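Local structure of dimethylsulfoniopropionate lyase (4B29) at residues A105-R109 with D110-R114. The protein probably cleaves dimethylsulfoniopropionate to release dimethyl sulfide, as a zinc-binding lyase of the cupin family. Sequence-based numbering, arbitrary orientation.
Sequences AEVGR and DFLNR. With PO4 (phosphate ion), chain E.
With chi1 of Phe-111 at -174°, its ring swings away from its own backbone N and back to Val-107, whose CG1 sits over one ring face, offset toward the rim. The other valine methyl, CG2, touches two consecutive residues, Phe-111 CD1 at 3.6 Å and Leu-112 CD2 at 3.7 Å. Leu-112 continues this apolar patch beneath Arg-109, whose chain folds at chi2 and chi3 so that one face of the guanidinium lies over Leu-112 CD1. At the guanidinium edge, in its plane, a water accepts from Arg-109 NH1 and donates to Asn-113 OD1, while NH2 makes a salt bridge with Glu-104.

The chain turns sharply at Gly-108, which leaves helix 104-107 with positive phi and stands at the N-cap position of helix 109-114. Leu-112 N donates to Gly-108 O over 3.2 Å, and Asn-113 N to Arg-109 O over 2.9 Å. Across the break, a second water donates to Val-107 O and accepts from Phe-111 N, joining the two helices.

One turn on, Arg-114 meets the Asp-110 carboxylate side-on: NE reaches OD1 at 2.9 Å and NH2 reaches OD2 at 2.8 Å, both on syn sides and with nearly straight bonds. Both nitrogens lie somewhat out of the carboxylate plane, NE more so, while the oxygens stay close to the guanidinium plane. This two-point grip fixes the guanidinium's rotation and leaves NH1 to donate to Pro-141 O and to O4 of a phosphate ion that probably came from the crystallisation liquor.

The buried Phe-111 ring meets the rings of Phe-115 and Trp-139; the side chain of Phe-111 is about 11 Å from that of the zinc ligand His-189. Helix 109-114 runs directly into strand 115-122 of the cupin fold, with Val-107 resting on Met-215 of strand 214-215.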
ATOM      1  N   ALA A 105     -20.559   5.629   4.515  1.00 29.13           N
ATOM      2  CA  ALA A 105     -21.101   6.813   3.851  1.00 29.75           C
ATOM      3  C   ALA A 105     -20.124   7.387   2.833  1.00 30.36           C
ATOM      4  O   ALA A 105     -20.518   7.865   1.760  1.00 29.99           O
ATOM      5  CB  ALA A 105     -21.455   7.884   4.892  1.00 30.73           C
ATOM      6  N   GLU A 106     -18.838   7.339   3.172  1.00 29.15           N
ATOM      7  CA  GLU A 106     -17.798   7.898   2.308  1.00 28.15           C
ATOM      8  C   GLU A 106     -17.510   7.056   1.081  1.00 27.19           C
ATOM      9  O   GLU A 106     -17.381   7.603  -0.010  1.00 27.99           O
ATOM     10  CB  GLU A 106     -16.506   8.073   3.100  1.00 28.24           C
ATOM     11  CG  GLU A 106     -16.514   9.282   3.965  1.00 27.81           C
ATOM     12  CD  GLU A 106     -15.259   9.414   4.791  1.00 27.31           C
ATOM     13  OE1 GLU A 106     -14.795   8.395   5.383  1.00 26.01           O
ATOM     14  OE2 GLU A 106     -14.751  10.566   4.846  1.00 30.62           O
ATOM     15  N   VAL A 107     -17.438   5.739   1.234  1.00 25.91           N
ATOM     16  CA  VAL A 107     -16.983   4.879   0.128  1.00 25.79           C
ATOM     17  C   VAL A 107     -17.911   3.736  -0.293  1.00 25.71           C
ATOM     18  O   VAL A 107     -17.705   3.131  -1.330  1.00 25.55           O
ATOM     19  CB  VAL A 107     -15.586   4.258   0.406  1.00 25.08           C
ATOM     20  CG1 VAL A 107     -14.536   5.341   0.522  1.00 24.17           C
ATOM     21  CG2 VAL A 107     -15.602   3.357   1.618  1.00 23.76           C
ATOM     22  N   GLY A 108     -18.888   3.415   0.545  1.00 26.13           N
ATOM     23  CA  GLY A 108     -19.833   2.341   0.238  1.00 25.44           C
ATOM     24  C   GLY A 108     -19.380   1.000   0.748  1.00 25.70           C
ATOM     25  O   GLY A 108     -18.156   0.716   0.856  1.00 24.35           O
ATOM     26  N   ARG A 109     -20.348   0.127   1.033  1.00 24.49           N
ATOM     27  CA  ARG A 109     -20.026  -1.204   1.540  1.00 24.80           C
ATOM     28  C   ARG A 109     -19.177  -2.102   0.619  1.00 23.75           C
ATOM     29  O   ARG A 109     -18.325  -2.855   1.102  1.00 23.32           O
ATOM     30  CB  ARG A 109     -21.318  -1.950   1.977  1.00 25.74           C
ATOM     31  CG  ARG A 109     -21.088  -3.381   2.533  1.00 27.57           C
ATOM     32  CD  ARG A 109     -20.233  -3.416   3.845  1.00 30.09           C
ATOM     33  NE  ARG A 109     -20.666  -2.397   4.809  1.00 33.08           N
ATOM     34  CZ  ARG A 109     -19.934  -1.949   5.829  1.00 34.81           C
ATOM     35  NH1 ARG A 109     -18.706  -2.408   6.045  1.00 34.29           N
ATOM     36  NH2 ARG A 109     -20.431  -1.027   6.634  1.00 35.25           N
ATOM     37  N   ASP A 110     -19.422  -2.071  -0.695  1.00 22.32           N
ATOM     38  CA  ASP A 110     -18.685  -2.915  -1.618  1.00 21.97           C
ATOM     39  C   ASP A 110     -17.173  -2.561  -1.571  1.00 20.99           C
ATOM     40  O   ASP A 110     -16.316  -3.458  -1.572  1.00 20.85           O
ATOM     41  CB  ASP A 110     -19.202  -2.717  -3.052  1.00 22.65           C
ATOM     42  CG  ASP A 110     -18.439  -3.560  -4.066  1.00 22.82           C
ATOM     43  OD1 ASP A 110     -18.378  -4.797  -3.910  1.00 25.07           O
ATOM     44  OD2 ASP A 110     -17.906  -2.982  -5.037  1.00 27.15           O
ATOM     45  N   PHE A 111     -16.893  -1.266  -1.538  1.00 20.89           N
ATOM     46  CA  PHE A 111     -15.487  -0.772  -1.474  1.00 20.46           C
ATOM     47  C   PHE A 111     -14.866  -1.276  -0.157  1.00 20.03           C
ATOM     48  O   PHE A 111     -13.753  -1.839  -0.173  1.00 19.53           O
ATOM     49  CB  PHE A 111     -15.504   0.746  -1.582  1.00 19.55           C
ATOM     50  CG  PHE A 111     -14.127   1.399  -1.683  1.00 20.11           C
ATOM     51  CD1 PHE A 111     -13.348   1.594  -0.531  1.00 20.92           C
ATOM     52  CD2 PHE A 111     -13.655   1.885  -2.901  1.00 19.91           C
ATOM     53  CE1 PHE A 111     -12.103   2.265  -0.614  1.00 20.35           C
ATOM     54  CE2 PHE A 111     -12.403   2.548  -2.986  1.00 19.71           C
ATOM     55  CZ  PHE A 111     -11.639   2.720  -1.819  1.00 17.00           C
ATOM     56  N   LEU A 112     -15.589  -1.142   0.962  1.00 20.25           N
ATOM     57  CA  LEU A 112     -15.071  -1.644   2.260  1.00 20.12           C
ATOM     58  C   LEU A 112     -14.855  -3.149   2.273  1.00 21.23           C
ATOM     59  O   LEU A 112     -13.915  -3.646   2.915  1.00 22.11           O
ATOM     60  CB  LEU A 112     -15.975  -1.199   3.418  1.00 20.59           C
ATOM     61  CG  LEU A 112     -16.013   0.324   3.645  1.00 22.85           C
ATOM     62  CD1 LEU A 112     -17.024   0.701   4.709  1.00 25.70           C
ATOM     63  CD2 LEU A 112     -14.601   0.844   4.074  1.00 24.93           C
ATOM     64  N   ASN A 113     -15.700  -3.914   1.565  1.00 20.07           N
ATOM     65  CA  ASN A 113     -15.508  -5.359   1.482  1.00 20.73           C
ATOM     66  C   ASN A 113     -14.286  -5.773   0.691  1.00 19.49           C
ATOM     67  O   ASN A 113     -13.670  -6.812   0.962  1.00 21.08           O
ATOM     68  CB  ASN A 113     -16.726  -6.013   0.797  1.00 21.77           C
ATOM     69  CG  ASN A 113     -17.933  -6.088   1.711  1.00 25.43           C
ATOM     70  OD1 ASN A 113     -17.816  -6.075   2.950  1.00 25.79           O
ATOM     71  ND2 ASN A 113     -19.115  -6.180   1.099  1.00 27.47           N
ATOM     72  N   ARG A 114     -13.957  -4.995  -0.337  1.00 18.41           N
ATOM     73  CA  ARG A 114     -13.014  -5.467  -1.337  1.00 17.79           C
ATOM     74  C   ARG A 114     -11.750  -4.569  -1.405  1.00 17.29           C
ATOM     75  O   ARG A 114     -10.965  -4.673  -2.330  1.00 16.96           O
ATOM     76  CB  ARG A 114     -13.700  -5.550  -2.733  1.00 18.09           C
ATOM     77  CG  ARG A 114     -14.892  -6.519  -2.672  1.00 19.63           C
ATOM     78  CD  ARG A 114     -15.342  -6.960  -4.086  1.00 20.48           C
ATOM     79  NE  ARG A 114     -15.849  -5.786  -4.801  1.00 19.92           N
ATOM     80  CZ  ARG A 114     -15.261  -5.279  -5.884  1.00 19.03           C
ATOM     81  NH1 ARG A 114     -14.159  -5.845  -6.378  1.00 17.74           N
ATOM     82  NH2 ARG A 114     -15.784  -4.212  -6.468  1.00 20.06           N
TER
HETATM   83  P   PO4 E1200     -11.935  -9.702  -6.218  0.80 38.37           P
HETATM   84  O1  PO4 E1200     -12.209 -10.978  -5.390  0.80 35.16           O
HETATM   85  O2  PO4 E1200     -10.612  -9.055  -5.846  0.80 33.06           O
HETATM   86  O3  PO4 E1200     -11.713 -10.115  -7.652  0.80 36.96           O
HETATM   87  O4  PO4 E1200     -13.026  -8.653  -6.044  0.80 30.49           O
HETATM   88  O   HOH W   1     -18.751   0.888  -2.586  1.00 24.40           O
HETATM   89  O   HOH W   2     -17.079  -4.371   5.035  1.00 34.59           O